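Local coordinates for amidohydrolase family protein (Acinetobacter baumannii, PDB 4I6K) that is probably a 2-pyrone-4,6-dicarboxylic acid hydrolase of the amidohydrolase family, and binds citric acid in this crystal, at residues Y51-H65 against W249-E261. Sequence-based numbering, arbitrary orientation.
Sequences YEATVQSFISHLDEH and WPHTQHESLITYE
The indole of Trp249 takes Phe58 CA and His61 ND1 over one face, both toward the rim, and Pro250 CB over the centre of the other. The Phe58 ring lies near parallel to it (19°) but slid apart, the rings barely overlapping; Phe58 CB comes closest, 3.5 Å from Trp249 CZ3, and CD1 lies near CE3. Broad and flat, Trp249 fills the gap between helix 55-64 and the loop that begins with cis-Pro250. Tyr260 suits its place twice over: its face receives His61 CB centrally, a CH-pi contact with 3.8 Å from CB to the ring centroid, and its hydroxyl, beside Leu62 CD2, hydrogen-bonds Asp29 of strand 28-32. Trp249 CB sits at its edge.

His65, whose NE2 can donate in the ring plane, bonds Glu261 OE2 (2.8 Å, N-H...O angle 162°) on its anti side, 31° out of the carboxylate plane. Glu255 OE1 accepts from Tyr51 OH, through its anti lone pair, and from Gln253 N, joining the 251-254 turn to Tyr51. Beside it Thr252 lies near the bound citrate. In this parallel alpha/beta-barrel, apolar aromatic packing thus joins the two segments, while Glu255 and Glu261, flanking that core, each accept a hydrogen bond across the contact.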
loop_
_atom_site.group_PDB
_atom_site.type_symbol
_atom_site.label_atom_id
_atom_site.label_comp_id
_atom_site.label_asym_id
_atom_site.label_seq_id
_atom_site.Cartn_x
_atom_site.Cartn_y
_atom_site.Cartn_z
ATOM N N TYR A 51 6.646 -20.108 -3.731
ATOM C CA TYR A 51 6.403 -20.582 -2.382
ATOM C C TYR A 51 4.987 -20.224 -1.990
ATOM O O TYR A 51 4.304 -19.517 -2.717
ATOM C CB TYR A 51 7.417 -19.990 -1.390
ATOM C CG TYR A 51 7.519 -18.477 -1.418
ATOM C CD1 TYR A 51 6.737 -17.693 -0.581
ATOM C CD2 TYR A 51 8.408 -17.838 -2.273
ATOM C CE1 TYR A 51 6.825 -16.309 -0.600
ATOM C CE2 TYR A 51 8.503 -16.457 -2.310
ATOM C CZ TYR A 51 7.708 -15.699 -1.467
ATOM O OH TYR A 51 7.798 -14.330 -1.494
ATOM N N GLU A 52 4.552 -20.734 -0.843
ATOM C CA GLU A 52 3.209 -20.490 -0.332
ATOM C C GLU A 52 3.222 -19.296 0.616
ATOM O O GLU A 52 4.026 -19.262 1.543
ATOM C CB GLU A 52 2.725 -21.732 0.425
ATOM C CG GLU A 52 1.716 -22.590 -0.311
ATOM C CD GLU A 52 1.886 -22.566 -1.810
ATOM O OE1 GLU A 52 2.956 -22.984 -2.301
ATOM O OE2 GLU A 52 0.934 -22.133 -2.498
ATOM N N ALA A 53 2.345 -18.317 0.386
ATOM C CA ALA A 53 2.167 -17.213 1.340
ATOM C C ALA A 53 0.724 -17.193 1.856
ATOM O O ALA A 53 -0.119 -16.482 1.309
ATOM C CB ALA A 53 2.541 -15.865 0.697
ATOM N N THR A 54 0.449 -17.975 2.901
ATOM C CA THR A 54 -0.923 -18.271 3.332
ATOM C C THR A 54 -1.478 -17.280 4.346
ATOM O O THR A 54 -0.716 -16.654 5.103
ATOM C CB THR A 54 -1.019 -19.667 3.980
ATOM O OG1 THR A 54 -0.189 -19.704 5.148
ATOM C CG2 THR A 54 -0.565 -20.737 3.021
ATOM N N VAL A 55 -2.808 -17.162 4.385
ATOM C CA VAL A 55 -3.450 -16.311 5.382
ATOM C C VAL A 55 -3.016 -16.819 6.727
ATOM O O VAL A 55 -2.721 -16.053 7.652
ATOM C CB VAL A 55 -4.965 -16.402 5.338
ATOM C CG1 VAL A 55 -5.569 -15.121 5.910
ATOM C CG2 VAL A 55 -5.440 -16.617 3.932
ATOM N N GLN A 56 -2.984 -18.141 6.821
ATOM C CA GLN A 56 -2.566 -18.823 8.026
ATOM C C GLN A 56 -1.224 -18.261 8.502
ATOM O O GLN A 56 -1.107 -17.754 9.615
ATOM C CB GLN A 56 -2.470 -20.325 7.738
ATOM C CG GLN A 56 -1.824 -21.154 8.830
ATOM C CD GLN A 56 -2.750 -21.361 10.007
ATOM O OE1 GLN A 56 -2.323 -21.784 11.083
ATOM N NE2 GLN A 56 -4.032 -21.057 9.808
ATOM N N SER A 57 -0.214 -18.346 7.649
ATOM C CA SER A 57 1.092 -17.813 7.994
ATOM C C SER A 57 0.993 -16.331 8.376
ATOM O O SER A 57 1.595 -15.888 9.356
ATOM C CB SER A 57 2.071 -18.016 6.835
ATOM O OG SER A 57 3.381 -17.647 7.225
ATOM N N PHE A 58 0.213 -15.572 7.610
ATOM C CA PHE A 58 0.095 -14.139 7.849
ATOM C C PHE A 58 -0.592 -13.808 9.177
ATOM O O PHE A 58 -0.085 -12.995 9.955
ATOM C CB PHE A 58 -0.611 -13.447 6.685
ATOM C CG PHE A 58 -0.831 -11.982 6.904
ATOM C CD1 PHE A 58 0.228 -11.152 7.206
ATOM C CD2 PHE A 58 -2.101 -11.435 6.817
ATOM C CE1 PHE A 58 0.023 -9.800 7.417
ATOM C CE2 PHE A 58 -2.314 -10.085 7.025
ATOM C CZ PHE A 58 -1.255 -9.266 7.323
ATOM N N ILE A 59 -1.742 -14.425 9.433
ATOM C CA ILE A 59 -2.424 -14.231 10.709
ATOM C C ILE A 59 -1.524 -14.699 11.838
ATOM O O ILE A 59 -1.589 -14.184 12.957
ATOM C CB ILE A 59 -3.782 -14.981 10.792
ATOM C CG1 ILE A 59 -4.948 -14.060 10.420
ATOM C CG2 ILE A 59 -4.037 -15.436 12.209
ATOM C CD1 ILE A 59 -4.851 -13.450 9.065
ATOM N N SER A 60 -0.669 -15.675 11.549
ATOM C CA SER A 60 0.248 -16.173 12.570
ATOM C C SER A 60 1.276 -15.120 12.983
ATOM O O SER A 60 1.638 -15.020 14.153
ATOM C CB SER A 60 0.958 -17.428 12.088
ATOM O OG SER A 60 1.768 -17.935 13.120
ATOM N N HIS A 61 1.758 -14.340 12.020
ATOM C CA HIS A 61 2.676 -13.247 12.331
ATOM C C HIS A 61 1.993 -12.103 13.086
ATOM O O HIS A 61 2.594 -11.491 13.970
ATOM C CB HIS A 61 3.331 -12.717 11.063
ATOM C CG HIS A 61 4.297 -13.676 10.445
ATOM N ND1 HIS A 61 4.052 -14.315 9.249
ATOM C CD2 HIS A 61 5.506 -14.116 10.866
ATOM C CE1 HIS A 61 5.073 -15.098 8.952
ATOM N NE2 HIS A 61 5.971 -14.992 9.915
ATOM N N LEU A 62 0.744 -11.809 12.723
ATOM C CA LEU A 62 -0.035 -10.790 13.421
ATOM C C LEU A 62 -0.194 -11.174 14.886
ATOM O O LEU A 62 0.034 -10.360 15.782
ATOM C CB LEU A 62 -1.415 -10.613 12.777
ATOM C CG LEU A 62 -1.473 -10.135 11.322
ATOM C CD1 LEU A 62 -2.911 -9.782 10.938
ATOM C CD2 LEU A 62 -0.560 -8.943 11.117
ATOM N N ASP A 63 -0.598 -12.421 15.115
ATOM C CA ASP A 63 -0.749 -12.963 16.467
ATOM C C ASP A 63 0.540 -12.854 17.274
ATOM O O ASP A 63 0.537 -12.319 18.385
ATOM C CB ASP A 63 -1.207 -14.414 16.395
ATOM C CG ASP A 63 -2.589 -14.543 15.809
ATOM O OD1 ASP A 63 -2.976 -15.659 15.402
ATOM O OD2 ASP A 63 -3.296 -13.513 15.760
ATOM N N GLU A 64 1.641 -13.333 16.699
ATOM C CA GLU A 64 2.940 -13.311 17.364
ATOM C C GLU A 64 3.410 -11.910 17.760
ATOM O O GLU A 64 4.334 -11.775 18.565
ATOM C CB GLU A 64 4.009 -13.974 16.490
ATOM C CG GLU A 64 3.674 -15.399 16.078
ATOM C CD GLU A 64 4.837 -16.119 15.412
ATOM O OE1 GLU A 64 4.919 -17.358 15.560
ATOM O OE2 GLU A 64 5.661 -15.454 14.744
ATOM N N HIS A 65 2.788 -10.873 17.207
ATOM C CA HIS A 65 3.197 -9.492 17.506
ATOM C C HIS A 65 2.058 -8.602 17.987
ATOM O O HIS A 65 2.161 -7.371 17.975
ATOM C CB HIS A 65 3.874 -8.851 16.298
ATOM C CG HIS A 65 5.146 -9.525 15.894
ATOM N ND1 HIS A 65 6.384 -9.102 16.330
ATOM C CD2 HIS A 65 5.374 -10.594 15.096
ATOM C CE1 HIS A 65 7.320 -9.876 15.811
ATOM N NE2 HIS A 65 6.734 -10.791 15.062
ATOM N N TRP A 249 4.954 -7.991 4.161
ATOM C CA TRP A 249 5.072 -9.447 4.095
ATOM C C TRP A 249 4.361 -10.004 2.836
ATOM O O TRP A 249 3.297 -9.515 2.445
ATOM C CB TRP A 249 4.496 -10.063 5.373
ATOM C CG TRP A 249 4.646 -11.541 5.438
ATOM C CD1 TRP A 249 5.715 -12.240 5.920
ATOM C CD2 TRP A 249 3.688 -12.520 4.995
ATOM N NE1 TRP A 249 5.478 -13.590 5.821
ATOM C CE2 TRP A 249 4.244 -13.789 5.251
ATOM C CE3 TRP A 249 2.421 -12.442 4.409
ATOM C CZ2 TRP A 249 3.574 -14.975 4.935
ATOM C CZ3 TRP A 249 1.755 -13.620 4.099
ATOM C CH2 TRP A 249 2.334 -14.868 4.356
ATOM N N PRO A 250 4.934 -11.041 2.196
ATOM C CA PRO A 250 6.115 -11.795 2.583
ATOM C C PRO A 250 7.382 -11.283 1.916
ATOM O O PRO A 250 8.259 -12.083 1.596
ATOM C CB PRO A 250 5.805 -13.179 2.032
ATOM C CG PRO A 250 5.115 -12.865 0.712
ATOM C CD PRO A 250 4.362 -11.557 0.936
ATOM N N HIS A 251 7.461 -9.975 1.678
ATOM C CA HIS A 251 8.721 -9.322 1.276
ATOM C C HIS A 251 9.292 -9.912 0.015
ATOM O O HIS A 251 10.443 -10.362 0.009
ATOM C CB HIS A 251 9.760 -9.410 2.404
ATOM C CG HIS A 251 9.166 -9.234 3.767
ATOM N ND1 HIS A 251 9.103 -10.254 4.694
ATOM C CD2 HIS A 251 8.550 -8.171 4.338
ATOM C CE1 HIS A 251 8.497 -9.820 5.786
ATOM N NE2 HIS A 251 8.149 -8.560 5.593
ATOM N N THR A 252 8.487 -9.904 -1.048
ATOM C CA THR A 252 8.847 -10.554 -2.319
ATOM C C THR A 252 10.148 -10.037 -2.924
ATOM O O THR A 252 10.402 -8.827 -2.925
ATOM C CB THR A 252 7.736 -10.391 -3.393
ATOM O OG1 THR A 252 7.253 -9.033 -3.407
ATOM C CG2 THR A 252 6.580 -11.372 -3.132
ATOM N N GLN A 253 10.947 -10.958 -3.465
ATOM C CA GLN A 253 12.199 -10.601 -4.110
ATOM C C GLN A 253 13.178 -10.047 -3.086
ATOM O O GLN A 253 14.172 -9.433 -3.446
ATOM C CB GLN A 253 11.972 -9.577 -5.233
ATOM C CG GLN A 253 11.022 -10.057 -6.307
ATOM C CD GLN A 253 11.194 -9.331 -7.623
ATOM O OE1 GLN A 253 11.550 -9.933 -8.636
ATOM N NE2 GLN A 253 10.943 -8.031 -7.618
ATOM N N HIS A 254 12.893 -10.278 -1.810
ATOM C CA HIS A 254 13.744 -9.815 -0.720
ATOM C C HIS A 254 13.685 -10.823 0.413
ATOM O O HIS A 254 14.029 -10.509 1.569
ATOM C CB HIS A 254 13.268 -8.461 -0.188
ATOM C CG HIS A 254 13.567 -7.312 -1.097
ATOM N ND1 HIS A 254 12.765 -6.980 -2.168
ATOM C CD2 HIS A 254 14.565 -6.398 -1.077
ATOM C CE1 HIS A 254 13.266 -5.919 -2.779
ATOM N NE2 HIS A 254 14.360 -5.546 -2.136
ATOM N N GLU A 255 13.236 -12.030 0.074
ATOM C CA GLU A 255 12.928 -13.044 1.071
ATOM C C GLU A 255 14.163 -13.483 1.853
ATOM O O GLU A 255 14.060 -13.819 3.028
ATOM C CB GLU A 255 12.253 -14.255 0.415
ATOM C CG GLU A 255 10.913 -13.948 -0.230
ATOM C CD GLU A 255 11.039 -13.559 -1.678
ATOM O OE1 GLU A 255 10.007 -13.579 -2.393
ATOM O OE2 GLU A 255 12.165 -13.237 -2.103
ATOM N N SER A 256 15.327 -13.484 1.199
ATOM C CA SER A 256 16.548 -13.954 1.840
ATOM C C SER A 256 16.994 -12.967 2.915
ATOM O O SER A 256 17.710 -13.334 3.842
ATOM C CB SER A 256 17.666 -14.122 0.812
ATOM O OG SER A 256 17.146 -14.312 -0.491
ATOM N N LEU A 257 16.566 -11.712 2.784
ATOM C CA LEU A 257 17.116 -10.633 3.603
ATOM C C LEU A 257 16.124 -10.102 4.625
ATOM O O LEU A 257 16.519 -9.422 5.568
ATOM C CB LEU A 257 17.580 -9.462 2.722
ATOM C CG LEU A 257 18.311 -9.785 1.415
ATOM C CD1 LEU A 257 18.113 -8.667 0.395
ATOM C CD2 LEU A 257 19.796 -10.084 1.659
ATOM N N ILE A 258 14.841 -10.403 4.438
ATOM C CA ILE A 258 13.804 -9.765 5.249
ATOM C C ILE A 258 12.767 -10.704 5.861
ATOM O O ILE A 258 12.042 -11.398 5.148
ATOM C CB ILE A 258 13.057 -8.681 4.442
ATOM C CG1 ILE A 258 14.055 -7.700 3.816
ATOM C CG2 ILE A 258 12.072 -7.951 5.352
ATOM C CD1 ILE A 258 14.703 -6.737 4.839
ATOM N N THR A 259 12.685 -10.690 7.186
ATOM C CA THR A 259 11.640 -11.397 7.908
ATOM C C THR A 259 10.612 -10.401 8.430
ATOM O O THR A 259 10.847 -9.179 8.458
ATOM C CB THR A 259 12.203 -12.137 9.143
ATOM O OG1 THR A 259 12.761 -11.179 10.054
ATOM C CG2 THR A 259 13.276 -13.140 8.738
ATOM N N TYR A 260 9.478 -10.929 8.872
ATOM C CA TYR A 260 8.503 -10.103 9.548
ATOM C C TYR A 260 9.180 -9.349 10.685
ATOM O O TYR A 260 8.998 -8.136 10.833
ATOM C CB TYR A 260 7.354 -10.942 10.078
ATOM C CG TYR A 260 6.095 -10.140 10.203
ATOM C CD1 TYR A 260 5.250 -9.984 9.120
ATOM C CD2 TYR A 260 5.761 -9.517 11.404
ATOM C CE1 TYR A 260 4.095 -9.237 9.221
ATOM C CE2 TYR A 260 4.616 -8.760 11.522
ATOM C CZ TYR A 260 3.783 -8.622 10.427
ATOM O OH TYR A 260 2.634 -7.871 10.535
ATOM N N GLU A 261 9.975 -10.057 11.483
ATOM C CA GLU A 261 10.655 -9.428 12.622
ATOM C C GLU A 261 11.566 -8.285 12.177
ATOM O O GLU A 261 11.658 -7.248 12.843
ATOM C CB GLU A 261 11.449 -10.462 13.420
ATOM C CG GLU A 261 10.567 -11.474 14.134
ATOM C CD GLU A 261 9.651 -12.192 13.175
ATOM O OE1 GLU A 261 10.103 -12.485 12.046
ATOM O OE2 GLU A 261 8.477 -12.449 13.537
#